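Local coordinates for EtuB protein (Clostridium kluyveri DSM 555, PDB 3IO0) that probably forms, as a trimer of chains with two tandem domains, part of the protein shell of a bacterial microcompartment associated with ethanol utilisation, at residues S142-G147 / T192-S197; A168-I173 / G198-S203; Q52-D57 / E123-A128; T65-I70 / S131-K136. All coordinates share one frame; numbering follows the deposited sequence.

Contact 1: S142-G147 / T192-S197; sequences SGQAFG and TISGDS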
loop_
_atom_site.group_PDB
_atom_site.type_symbol
_atom_site.label_atom_id
_atom_site.label_comp_id
_atom_site.label_asym_id
_atom_site.label_seq_id
_atom_site.Cartn_x
_atom_site.Cartn_y
_atom_site.Cartn_z
ATOM N N SER A 142 -16.881 16.604 18.968
ATOM C CA SER A 142 -15.963 17.156 19.950
ATOM C C SER A 142 -16.463 16.967 21.383
ATOM O O SER A 142 -17.658 17.155 21.671
ATOM C CB SER A 142 -15.781 18.641 19.649
ATOM O OG SER A 142 -14.970 19.274 20.617
ATOM N N GLY A 143 -15.552 16.583 22.275
ATOM C CA GLY A 143 -15.864 16.465 23.703
ATOM C C GLY A 143 -16.678 15.240 24.078
ATOM O O GLY A 143 -16.807 14.909 25.251
ATOM N N GLN A 144 -17.218 14.557 23.082
ATOM C CA GLN A 144 -18.053 13.386 23.305
ATOM C C GLN A 144 -17.213 12.125 23.388
ATOM O O GLN A 144 -16.079 12.119 22.928
ATOM C CB GLN A 144 -19.078 13.275 22.172
ATOM C CG GLN A 144 -20.006 14.495 22.068
ATOM C CD GLN A 144 -20.524 14.916 23.431
ATOM O OE1 GLN A 144 -20.219 16.009 23.902
ATOM N NE2 GLN A 144 -21.273 14.026 24.095
ATOM N N ALA A 145 -17.758 11.061 23.978
ATOM C CA ALA A 145 -17.080 9.762 23.985
ATOM C C ALA A 145 -16.909 9.283 22.542
ATOM O O ALA A 145 -17.685 9.665 21.656
ATOM C CB ALA A 145 -17.863 8.747 24.791
ATOM N N PHE A 146 -15.903 8.449 22.300
ATOM C CA PHE A 146 -15.548 8.077 20.936
ATOM C C PHE A 146 -14.971 6.672 20.886
ATOM O O PHE A 146 -14.197 6.288 21.768
ATOM C CB PHE A 146 -14.541 9.092 20.389
ATOM C CG PHE A 146 -14.301 8.993 18.918
ATOM C CD1 PHE A 146 -15.320 9.244 18.014
ATOM C CD2 PHE A 146 -13.038 8.681 18.432
ATOM C CE1 PHE A 146 -15.092 9.160 16.648
ATOM C CE2 PHE A 146 -12.791 8.592 17.061
ATOM C CZ PHE A 146 -13.820 8.835 16.170
ATOM N N GLY A 147 -15.347 5.912 19.859
ATOM C CA GLY A 147 -14.829 4.555 19.675
ATOM C C GLY A 147 -14.214 4.311 18.305
ATOM O O GLY A 147 -14.690 4.863 17.304
ATOM N N THR A 192 -16.108 4.129 13.174
ATOM C CA THR A 192 -15.849 5.142 14.164
ATOM C C THR A 192 -17.175 5.549 14.763
ATOM O O THR A 192 -18.149 5.784 14.044
ATOM C CB THR A 192 -15.084 6.290 13.533
ATOM O OG1 THR A 192 -13.729 6.215 13.972
ATOM C CG2 THR A 192 -15.654 7.622 13.902
ATOM N N ILE A 193 -17.209 5.621 16.086
ATOM C CA ILE A 193 -18.476 5.684 16.810
ATOM C C ILE A 193 -18.490 6.752 17.908
ATOM O O ILE A 193 -17.475 6.966 18.579
ATOM C CB ILE A 193 -18.868 4.242 17.247
ATOM C CG1 ILE A 193 -20.056 3.808 16.407
ATOM C CG2 ILE A 193 -19.102 4.065 18.756
ATOM C CD1 ILE A 193 -20.113 2.329 16.177
ATOM N N SER A 194 -19.619 7.448 18.048
ATOM C CA SER A 194 -19.787 8.458 19.112
ATOM C C SER A 194 -21.133 8.308 19.834
ATOM O O SER A 194 -22.069 7.702 19.300
ATOM C CB SER A 194 -19.635 9.880 18.556
ATOM O OG SER A 194 -19.602 10.856 19.587
ATOM N N GLY A 195 -21.223 8.856 21.044
ATOM C CA GLY A 195 -22.459 8.798 21.824
ATOM C C GLY A 195 -22.179 8.894 23.304
ATOM O O GLY A 195 -21.135 9.408 23.700
ATOM N N ASP A 196 -23.100 8.407 24.129
ATOM C CA ASP A 196 -22.866 8.396 25.576
ATOM C C ASP A 196 -21.847 7.335 25.933
ATOM O O ASP A 196 -21.836 6.260 25.333
ATOM C CB ASP A 196 -24.168 8.166 26.347
ATOM C CG ASP A 196 -25.159 9.323 26.179
ATOM O OD1 ASP A 196 -24.714 10.491 25.991
ATOM O OD2 ASP A 196 -26.388 9.056 26.233
ATOM N N SER A 197 -20.994 7.630 26.907
ATOM C CA SER A 197 -19.943 6.691 27.297
ATOM C C SER A 197 -20.461 5.260 27.483
ATOM O O SER A 197 -19.901 4.315 26.911
ATOM C CB SER A 197 -19.241 7.162 28.561
ATOM O OG SER A 197 -20.179 7.344 29.596
#

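Contact 2: A168-I173 / G198-S203; sequences ADVKLI and GAVLQS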
loop_
_atom_site.group_PDB
_atom_site.type_symbol
_atom_site.label_atom_id
_atom_site.label_comp_id
_atom_site.label_asym_id
_atom_site.label_seq_id
_atom_site.Cartn_x
_atom_site.Cartn_y
_atom_site.Cartn_z
ATOM N N ALA A 168 -25.914 -1.099 20.691
ATOM C CA ALA A 168 -26.319 0.044 21.502
ATOM C C ALA A 168 -26.686 1.235 20.647
ATOM O O ALA A 168 -26.603 1.180 19.413
ATOM C CB ALA A 168 -25.217 0.411 22.490
ATOM N N ASP A 169 -27.107 2.314 21.298
ATOM C CA ASP A 169 -27.537 3.494 20.574
ATOM C C ASP A 169 -26.366 4.459 20.383
ATOM O O ASP A 169 -26.098 5.320 21.229
ATOM C CB ASP A 169 -28.737 4.160 21.262
ATOM C CG ASP A 169 -29.239 5.394 20.502
ATOM O OD1 ASP A 169 -29.155 5.413 19.246
ATOM O OD2 ASP A 169 -29.715 6.357 21.151
ATOM N N VAL A 170 -25.662 4.299 19.266
ATOM C CA VAL A 170 -24.467 5.099 18.974
ATOM C C VAL A 170 -24.535 5.694 17.569
ATOM O O VAL A 170 -25.167 5.116 16.679
ATOM C CB VAL A 170 -23.166 4.270 19.128
ATOM C CG1 VAL A 170 -22.884 3.969 20.594
ATOM C CG2 VAL A 170 -23.237 2.979 18.317
ATOM N N LYS A 171 -23.900 6.851 17.373
ATOM C CA LYS A 171 -23.783 7.459 16.045
ATOM C C LYS A 171 -22.634 6.809 15.269
ATOM O O LYS A 171 -21.574 6.505 15.847
ATOM C CB LYS A 171 -23.521 8.960 16.149
ATOM C CG LYS A 171 -24.529 9.756 16.942
ATOM C CD LYS A 171 -24.213 11.241 16.783
ATOM C CE LYS A 171 -25.379 12.154 17.199
ATOM N NZ LYS A 171 -25.436 12.351 18.682
ATOM N N LEU A 172 -22.853 6.597 13.969
ATOM C CA LEU A 172 -21.807 6.125 13.066
ATOM C C LEU A 172 -21.105 7.345 12.515
ATOM O O LEU A 172 -21.700 8.118 11.780
ATOM C CB LEU A 172 -22.404 5.341 11.902
ATOM C CG LEU A 172 -21.594 4.279 11.143
ATOM C CD1 LEU A 172 -21.862 4.404 9.640
ATOM C CD2 LEU A 172 -20.102 4.331 11.412
ATOM N N ILE A 173 -19.840 7.524 12.868
ATOM C CA ILE A 173 -19.123 8.728 12.464
ATOM C C ILE A 173 -18.286 8.480 11.218
ATOM O O ILE A 173 -18.262 9.316 10.318
ATOM C CB ILE A 173 -18.296 9.320 13.634
ATOM C CG1 ILE A 173 -19.189 9.542 14.852
ATOM C CG2 ILE A 173 -17.614 10.630 13.248
ATOM C CD1 ILE A 173 -20.328 10.495 14.621
ATOM N N GLY A 198 -21.530 5.107 28.267
ATOM C CA GLY A 198 -22.136 3.797 28.516
ATOM C C GLY A 198 -22.456 3.054 27.230
ATOM O O GLY A 198 -22.098 1.875 27.074
ATOM N N ALA A 199 -23.120 3.760 26.311
ATOM C CA ALA A 199 -23.491 3.228 24.999
ATOM C C ALA A 199 -22.251 2.825 24.189
ATOM O O ALA A 199 -22.153 1.688 23.699
ATOM C CB ALA A 199 -24.338 4.248 24.241
ATOM N N VAL A 200 -21.298 3.751 24.081
ATOM C CA VAL A 200 -20.068 3.525 23.328
ATOM C C VAL A 200 -19.282 2.329 23.879
ATOM O O VAL A 200 -18.866 1.449 23.122
ATOM C CB VAL A 200 -19.198 4.811 23.262
ATOM C CG1 VAL A 200 -17.863 4.540 22.606
ATOM C CG2 VAL A 200 -19.930 5.920 22.505
ATOM N N LEU A 201 -19.114 2.278 25.196
ATOM C CA LEU A 201 -18.410 1.162 25.834
ATOM C C LEU A 201 -19.091 -0.192 25.602
ATOM O O LEU A 201 -18.426 -1.202 25.357
ATOM C CB LEU A 201 -18.216 1.430 27.325
ATOM C CG LEU A 201 -17.046 2.372 27.618
ATOM C CD1 LEU A 201 -17.197 3.059 28.965
ATOM C CD2 LEU A 201 -15.707 1.639 27.501
ATOM N N GLN A 202 -20.418 -0.200 25.659
ATOM C CA GLN A 202 -21.194 -1.419 25.445
ATOM C C GLN A 202 -20.986 -1.967 24.015
ATOM O O GLN A 202 -20.793 -3.185 23.829
ATOM C CB GLN A 202 -22.664 -1.123 25.716
ATOM C CG GLN A 202 -23.510 -2.285 26.210
ATOM C CD GLN A 202 -24.999 -1.929 26.184
ATOM O OE1 GLN A 202 -25.836 -2.750 25.802
ATOM N NE2 GLN A 202 -25.330 -0.689 26.558
ATOM N N SER A 203 -21.006 -1.054 23.029
ATOM C CA SER A 203 -20.737 -1.367 21.613
ATOM C C SER A 203 -19.325 -1.888 21.391
ATOM O O SER A 203 -19.129 -2.947 20.796
ATOM C CB SER A 203 -20.940 -0.136 20.740
ATOM O OG SER A 203 -22.308 0.141 20.561
#

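Contact 3: Q52-D57 / E123-A128; sequences QMMAAD and EVQYTA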
loop_
_atom_site.group_PDB
_atom_site.type_symbol
_atom_site.label_atom_id
_atom_site.label_comp_id
_atom_site.label_asym_id
_atom_site.label_seq_id
_atom_site.Cartn_x
_atom_site.Cartn_y
_atom_site.Cartn_z
ATOM N N GLN A 52 -1.727 5.192 18.704
ATOM C CA GLN A 52 -0.908 6.393 18.783
ATOM C C GLN A 52 -1.799 7.621 18.782
ATOM O O GLN A 52 -1.537 8.580 19.498
ATOM C CB GLN A 52 0.098 6.461 17.633
ATOM C CG GLN A 52 1.295 5.522 17.768
ATOM C CD GLN A 52 1.046 4.133 17.191
ATOM O OE1 GLN A 52 -0.087 3.742 16.935
ATOM N NE2 GLN A 52 2.118 3.385 16.987
ATOM N N MET A 53 -2.861 7.582 17.979
ATOM C CA MET A 53 -3.838 8.670 17.942
ATOM C C MET A 53 -4.433 8.872 19.335
ATOM O O MET A 53 -4.522 10.006 19.801
ATOM C CB MET A 53 -4.933 8.410 16.895
ATOM C CG MET A 53 -4.432 8.367 15.454
ATOM S SD MET A 53 -5.711 8.579 14.183
ATOM C CE MET A 53 -6.304 6.911 14.032
ATOM N N MET A 54 -4.805 7.778 20.007
ATOM C CA MET A 54 -5.322 7.858 21.375
ATOM C C MET A 54 -4.332 8.605 22.263
ATOM O O MET A 54 -4.701 9.580 22.930
ATOM C CB MET A 54 -5.602 6.475 21.969
ATOM C CG MET A 54 -6.894 5.776 21.506
ATOM S SD MET A 54 -8.446 6.687 21.680
ATOM C CE MET A 54 -8.193 7.388 23.327
ATOM N N ALA A 55 -3.074 8.156 22.244
ATOM C CA ALA A 55 -1.999 8.778 23.023
ATOM C C ALA A 55 -1.794 10.251 22.662
ATOM O O ALA A 55 -1.604 11.076 23.540
ATOM C CB ALA A 55 -0.712 8.001 22.871
ATOM N N ALA A 56 -1.855 10.589 21.380
ATOM C CA ALA A 56 -1.684 11.971 20.963
ATOM C C ALA A 56 -2.891 12.850 21.336
ATOM O O ALA A 56 -2.740 14.051 21.598
ATOM C CB ALA A 56 -1.400 12.040 19.479
ATOM N N ASP A 57 -4.087 12.261 21.362
ATOM C CA ASP A 57 -5.273 13.024 21.730
ATOM C C ASP A 57 -5.192 13.376 23.216
ATOM O O ASP A 57 -5.510 14.504 23.613
ATOM C CB ASP A 57 -6.554 12.260 21.397
ATOM C CG ASP A 57 -7.781 13.178 21.254
ATOM O OD1 ASP A 57 -7.707 14.198 20.521
ATOM O OD2 ASP A 57 -8.834 12.857 21.866
ATOM N N GLU A 123 -8.551 -4.397 16.681
ATOM C CA GLU A 123 -8.234 -3.244 17.509
ATOM C C GLU A 123 -9.485 -2.466 17.830
ATOM O O GLU A 123 -10.264 -2.096 16.943
ATOM C CB GLU A 123 -7.204 -2.323 16.853
ATOM C CG GLU A 123 -6.852 -1.086 17.693
ATOM C CD GLU A 123 -5.726 -0.248 17.096
ATOM O OE1 GLU A 123 -5.445 -0.387 15.886
ATOM O OE2 GLU A 123 -5.106 0.550 17.840
ATOM N N VAL A 124 -9.666 -2.219 19.119
ATOM C CA VAL A 124 -10.797 -1.464 19.596
ATOM C C VAL A 124 -10.270 -0.433 20.590
ATOM O O VAL A 124 -9.649 -0.796 21.585
ATOM C CB VAL A 124 -11.836 -2.391 20.251
ATOM C CG1 VAL A 124 -13.109 -1.642 20.507
ATOM C CG2 VAL A 124 -12.140 -3.572 19.351
ATOM N N GLN A 125 -10.497 0.844 20.295
ATOM C CA GLN A 125 -10.029 1.937 21.136
ATOM C C GLN A 125 -11.197 2.748 21.658
ATOM O O GLN A 125 -12.249 2.821 21.019
ATOM C CB GLN A 125 -9.091 2.866 20.360
ATOM C CG GLN A 125 -7.755 2.247 19.931
ATOM C CD GLN A 125 -6.824 1.910 21.093
ATOM O OE1 GLN A 125 -7.112 2.212 22.262
ATOM N NE2 GLN A 125 -5.694 1.285 20.769
ATOM N N TYR A 126 -10.996 3.373 22.816
ATOM C CA TYR A 126 -12.024 4.190 23.456
ATOM C C TYR A 126 -11.431 5.465 24.037
ATOM O O TYR A 126 -10.299 5.455 24.520
ATOM C CB TYR A 126 -12.722 3.397 24.567
ATOM C CG TYR A 126 -13.630 4.241 25.442
ATOM C CD1 TYR A 126 -14.854 4.700 24.964
ATOM C CD2 TYR A 126 -13.260 4.586 26.746
ATOM C CE1 TYR A 126 -15.681 5.484 25.753
ATOM C CE2 TYR A 126 -14.087 5.368 27.540
ATOM C CZ TYR A 126 -15.296 5.812 27.034
ATOM O OH TYR A 126 -16.137 6.582 27.799
ATOM N N THR A 127 -12.196 6.551 23.979
ATOM C CA THR A 127 -11.883 7.786 24.699
ATOM C C THR A 127 -13.194 8.364 25.224
ATOM O O THR A 127 -14.250 8.162 24.609
ATOM C CB THR A 127 -11.170 8.819 23.800
ATOM O OG1 THR A 127 -11.171 10.112 24.419
ATOM C CG2 THR A 127 -11.850 8.926 22.454
ATOM N N ALA A 128 -13.132 9.068 26.355
ATOM C CA ALA A 128 -14.320 9.681 26.943
ATOM C C ALA A 128 -14.529 11.144 26.509
ATOM O O ALA A 128 -15.654 11.643 26.544
ATOM C CB ALA A 128 -14.285 9.554 28.444
#

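Contact 4: T65-I70 / S131-K136; sequences TEVATI and SLIFEK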
loop_
_atom_site.group_PDB
_atom_site.type_symbol
_atom_site.label_atom_id
_atom_site.label_comp_id
_atom_site.label_asym_id
_atom_site.label_seq_id
_atom_site.Cartn_x
_atom_site.Cartn_y
_atom_site.Cartn_z
ATOM N N THR A 65 -0.912 22.756 22.325
ATOM C CA THR A 65 -0.562 22.348 20.967
ATOM C C THR A 65 -1.763 22.268 20.007
ATOM O O THR A 65 -2.927 22.295 20.420
ATOM C CB THR A 65 0.192 21.024 20.982
ATOM O OG1 THR A 65 -0.498 20.111 21.838
ATOM C CG2 THR A 65 1.600 21.227 21.516
ATOM N N GLU A 66 -1.470 22.203 18.715
ATOM C CA GLU A 66 -2.509 22.035 17.708
ATOM C C GLU A 66 -2.061 20.972 16.709
ATOM O O GLU A 66 -0.903 20.544 16.728
ATOM C CB GLU A 66 -2.799 23.353 17.006
ATOM C CG GLU A 66 -3.466 24.394 17.876
ATOM C CD GLU A 66 -3.938 25.597 17.066
ATOM O OE1 GLU A 66 -3.187 26.050 16.167
ATOM O OE2 GLU A 66 -5.061 26.089 17.327
ATOM N N VAL A 67 -2.979 20.536 15.853
ATOM C CA VAL A 67 -2.696 19.433 14.955
ATOM C C VAL A 67 -2.349 19.966 13.573
ATOM O O VAL A 67 -3.172 20.599 12.911
ATOM C CB VAL A 67 -3.882 18.456 14.903
ATOM C CG1 VAL A 67 -3.713 17.453 13.775
ATOM C CG2 VAL A 67 -4.050 17.747 16.251
ATOM N N ALA A 68 -1.115 19.727 13.147
ATOM C CA ALA A 68 -0.668 20.149 11.830
ATOM C C ALA A 68 -1.106 19.129 10.786
ATOM O O ALA A 68 -1.716 19.481 9.784
ATOM C CB ALA A 68 0.834 20.332 11.811
ATOM N N THR A 69 -0.816 17.857 11.022
ATOM C CA THR A 69 -1.195 16.841 10.058
ATOM C C THR A 69 -1.306 15.457 10.684
ATOM O O THR A 69 -0.514 15.103 11.555
ATOM C CB THR A 69 -0.231 16.839 8.832
ATOM O OG1 THR A 69 -0.745 15.975 7.819
ATOM C CG2 THR A 69 1.141 16.360 9.208
ATOM N N ILE A 70 -2.310 14.692 10.260
ATOM C CA ILE A 70 -2.418 13.280 10.630
ATOM C C ILE A 70 -2.536 12.459 9.351
ATOM O O ILE A 70 -3.536 12.560 8.656
ATOM C CB ILE A 70 -3.658 13.008 11.495
ATOM C CG1 ILE A 70 -3.698 13.946 12.699
ATOM C CG2 ILE A 70 -3.711 11.537 11.914
ATOM C CD1 ILE A 70 -5.084 14.116 13.279
ATOM N N SER A 131 -10.823 14.799 21.446
ATOM C CA SER A 131 -10.478 16.162 21.066
ATOM C C SER A 131 -9.730 16.268 19.725
ATOM O O SER A 131 -9.920 15.440 18.834
ATOM C CB SER A 131 -9.827 16.947 22.231
ATOM O OG SER A 131 -8.417 16.965 22.166
ATOM N N LEU A 132 -8.898 17.296 19.592
ATOM C CA LEU A 132 -8.335 17.720 18.309
ATOM C C LEU A 132 -7.883 16.624 17.349
ATOM O O LEU A 132 -8.092 16.752 16.137
ATOM C CB LEU A 132 -7.194 18.695 18.540
ATOM C CG LEU A 132 -7.599 20.003 19.197
ATOM C CD1 LEU A 132 -6.398 20.604 19.896
ATOM C CD2 LEU A 132 -8.141 20.945 18.150
ATOM N N ILE A 133 -7.265 15.560 17.865
ATOM C CA ILE A 133 -6.820 14.482 16.982
ATOM C C ILE A 133 -7.995 13.881 16.210
ATOM O O ILE A 133 -8.018 13.940 14.973
ATOM C CB ILE A 133 -6.030 13.386 17.713
ATOM C CG1 ILE A 133 -4.667 13.925 18.150
ATOM C CG2 ILE A 133 -5.835 12.160 16.809
ATOM C CD1 ILE A 133 -3.657 14.091 17.022
ATOM N N PHE A 134 -8.976 13.344 16.936
ATOM C CA PHE A 134 -10.076 12.621 16.318
ATOM C C PHE A 134 -11.052 13.543 15.633
ATOM O O PHE A 134 -11.799 13.117 14.751
ATOM C CB PHE A 134 -10.780 11.744 17.338
ATOM C CG PHE A 134 -9.871 10.768 18.003
ATOM C CD1 PHE A 134 -9.146 9.854 17.246
ATOM C CD2 PHE A 134 -9.716 10.772 19.385
ATOM C CE1 PHE A 134 -8.283 8.954 17.854
ATOM C CE2 PHE A 134 -8.861 9.867 20.009
ATOM C CZ PHE A 134 -8.142 8.955 19.243
ATOM N N GLU A 135 -11.036 14.813 16.018
ATOM C CA GLU A 135 -11.795 15.815 15.281
ATOM C C GLU A 135 -11.208 16.028 13.888
ATOM O O GLU A 135 -11.941 16.137 12.911
ATOM C CB GLU A 135 -11.825 17.129 16.026
ATOM C CG GLU A 135 -12.411 17.038 17.392
ATOM C CD GLU A 135 -12.504 18.389 18.032
ATOM O OE1 GLU A 135 -12.716 18.441 19.254
ATOM O OE2 GLU A 135 -12.358 19.402 17.311
ATOM N N LYS A 136 -9.886 16.083 13.793
ATOM C CA LYS A 136 -9.246 16.270 12.503
ATOM C C LYS A 136 -9.270 14.977 11.665
ATOM O O LYS A 136 -9.493 15.022 10.454
ATOM C CB LYS A 136 -7.824 16.823 12.684
ATOM C CG LYS A 136 -7.083 17.161 11.389
ATOM C CD LYS A 136 -6.642 18.621 11.409
ATOM C CE LYS A 136 -5.358 18.867 10.611
ATOM N NZ LYS A 136 -5.514 18.647 9.138
#

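Contact 1: S142-G147 / T192-S197
Two neighbouring antiparallel strands in the sheet of the second bacterial microcompartment (BMC) domain meet here, with F146 and G147 lying against T192, I193 and S194. The short strand segments run at 158° to each other. G147 and I193 form a hydrogen-bonded pair: G147 N donates to I193 O over 2.7 Å, and I193 N to G147 O over 2.9 Å.

The F146 ring lies obliquely against T192 and I193. Having CG anti to the backbone N (chi1 -168°) puts its CD1 near I193 O, while the end of the ring lies near T192, where the exact spacing is doubtful. S194 CB lies at the ring edge, 4.4 Å from F146 CD1. The ring also meets that of F134, which ties this strand pair to helix 132-138. On the other face of the sheet A145 CB lies 3.5 Å from G195 O and 3.9 Å from S197 CA, where the chain turns into helix 197-217. The S194 hydroxyl stands almost straight off the A145 carbonyl, its OG donating to A145 O at 3.1 Å.

Contact 2: A168-I173 / G198-S203
In the second BMC domain, the loop leading into strand 171-176, outermost of its sheet within this chain, lies along the first turns of helix 197-217, and A168 and V170 point their side chains at A199, V200 and S203. No hydrogen bond crosses between the two segments; small apolar side chains pack on one another and on backbone and hydroxyl atoms.

The methyl of A168 points at the helix, between A199 O and S203 OG: its CB is 3.5 Å from A199 O, and S203 OG lies equally near. A199 O is itself the acceptor of the helix bond from S203 N, so the methyl covers an already satisfied carbonyl. From the helix the methyl of A199 faces back across the loop, with A199 CB 3.6 Å from D169 O.

V170 divides its branches. CG1, anti to the carbonyl carbon (chi1 -71°), reaches the A199-V200 peptide, with V170 CG1 3.8 Å from V200 N, and also meets A199 CB. V200 starts out pointing away from the loop, yet its CG2 branch turns back to lie 4.0 Å from V170 CG1.

Beyond the two segments, V170 rests on I193 of the adjoining strand, and L172 packs on H30 of the second subunit, placing this strand close to a subunit boundary. S203 OG is hydrogen-bonded to A164 O of helix 154-167, which joins the two helices, and the same hydroxyl oxygen is 3.7 Å from V170 CG2.

Contact 3: Q52-D57 / E123-A128
The amide nitrogen of Q125, whose side chain lies beside M54, is held by two acceptors. Q125 NE2 donates to E123 OE2 at 3.1 Å along a nearly straight path (179°), in the plane of the amide and onto the carboxylate's anti lone pair, and it also bonds to Y110 O of helix 93-111. This grip should fix the rotation of the amide, holding it so that M54 CG lies over one of its faces, 3.6 Å from Q125 OE1.

M54 carries most of the contact. Its chain is bent at chi2 and chi3 (-54° and -43°), folding the thioether down over the strand after it slides past Q125 in the opposite direction. M54 SD comes to 3.6 Å from Y126 O, and the terminal methyl reaches the same carbonyl and the T127 side chain, with M54 CE 4.1 Å from T127 CG2. F134 and Y110 also touch M54.

One turn on, D57 points toward T127 but spends its carboxylate on the backbone nitrogens of S131 and I133, at the start of helix 132-138. The two short segments run nearly parallel, a helix of the first BMC domain packed on a strand of the second, the tandem domain of the same chain.

Contact 4: T65-I70 / S131-K136
K136 lies along V67 and I70 for the length of its aliphatic chain. With CG anti to the backbone N (chi1 -176°), the chain leaves the helix toward the strand. K136 CB meets I70 CD1 at 3.9 Å, CG lies between that methyl and V67 CG1, and CD continues along V67, with K136 CD 3.9 Å from V67 CG1. At CE the surroundings turn polar: K136 CE is 3.6 Å from V67 O and also near A68 O. The ammonium group ends close to A68 O without a hydrogen bond to it.

The deeper half of the contact is apolar. V67 CG2 packs at 3.8 Å on I133 CD1, the two side chains crossing at about a right angle, while L132 CB meets the same V67 methyl at 4.0 Å. I70 CD1 completes the cluster, 4.0 Å from I133 CD1.

Strand 66-71 is an outermost strand of the first sheet within this chain, and a classic beta bulge sets A68 and T69 together opposite V87 of strand 84-90. The helix segment crosses it at 41°, and helix 132-138 also adjoins helix 50-61, where S131 touches V60 and K61.

Overall arrangement
Contacts 1 and 2 belong to one BMC domain, with centres about 7 Å apart. Their strands are neighbours in the sheet, joined by T192 O to I173 N (2.7 Å) and S194 O to K171 N (2.8 Å). Contact 3, its centre about 11 Å from that of contact 1, continues the same sheet, with F146 N 2.9 Å from T127 O. Contacts 3 and 4 (centres about 13 Å apart) both join the first domain to the second and share the D57 carboxylate and F134, whose ring also meets F146 of contact 1. Contacts 2 and 4 are the most distant pair, with centres about 23 Å apart and no touch. Together the four run from the domain junction to a strand that meets another subunit.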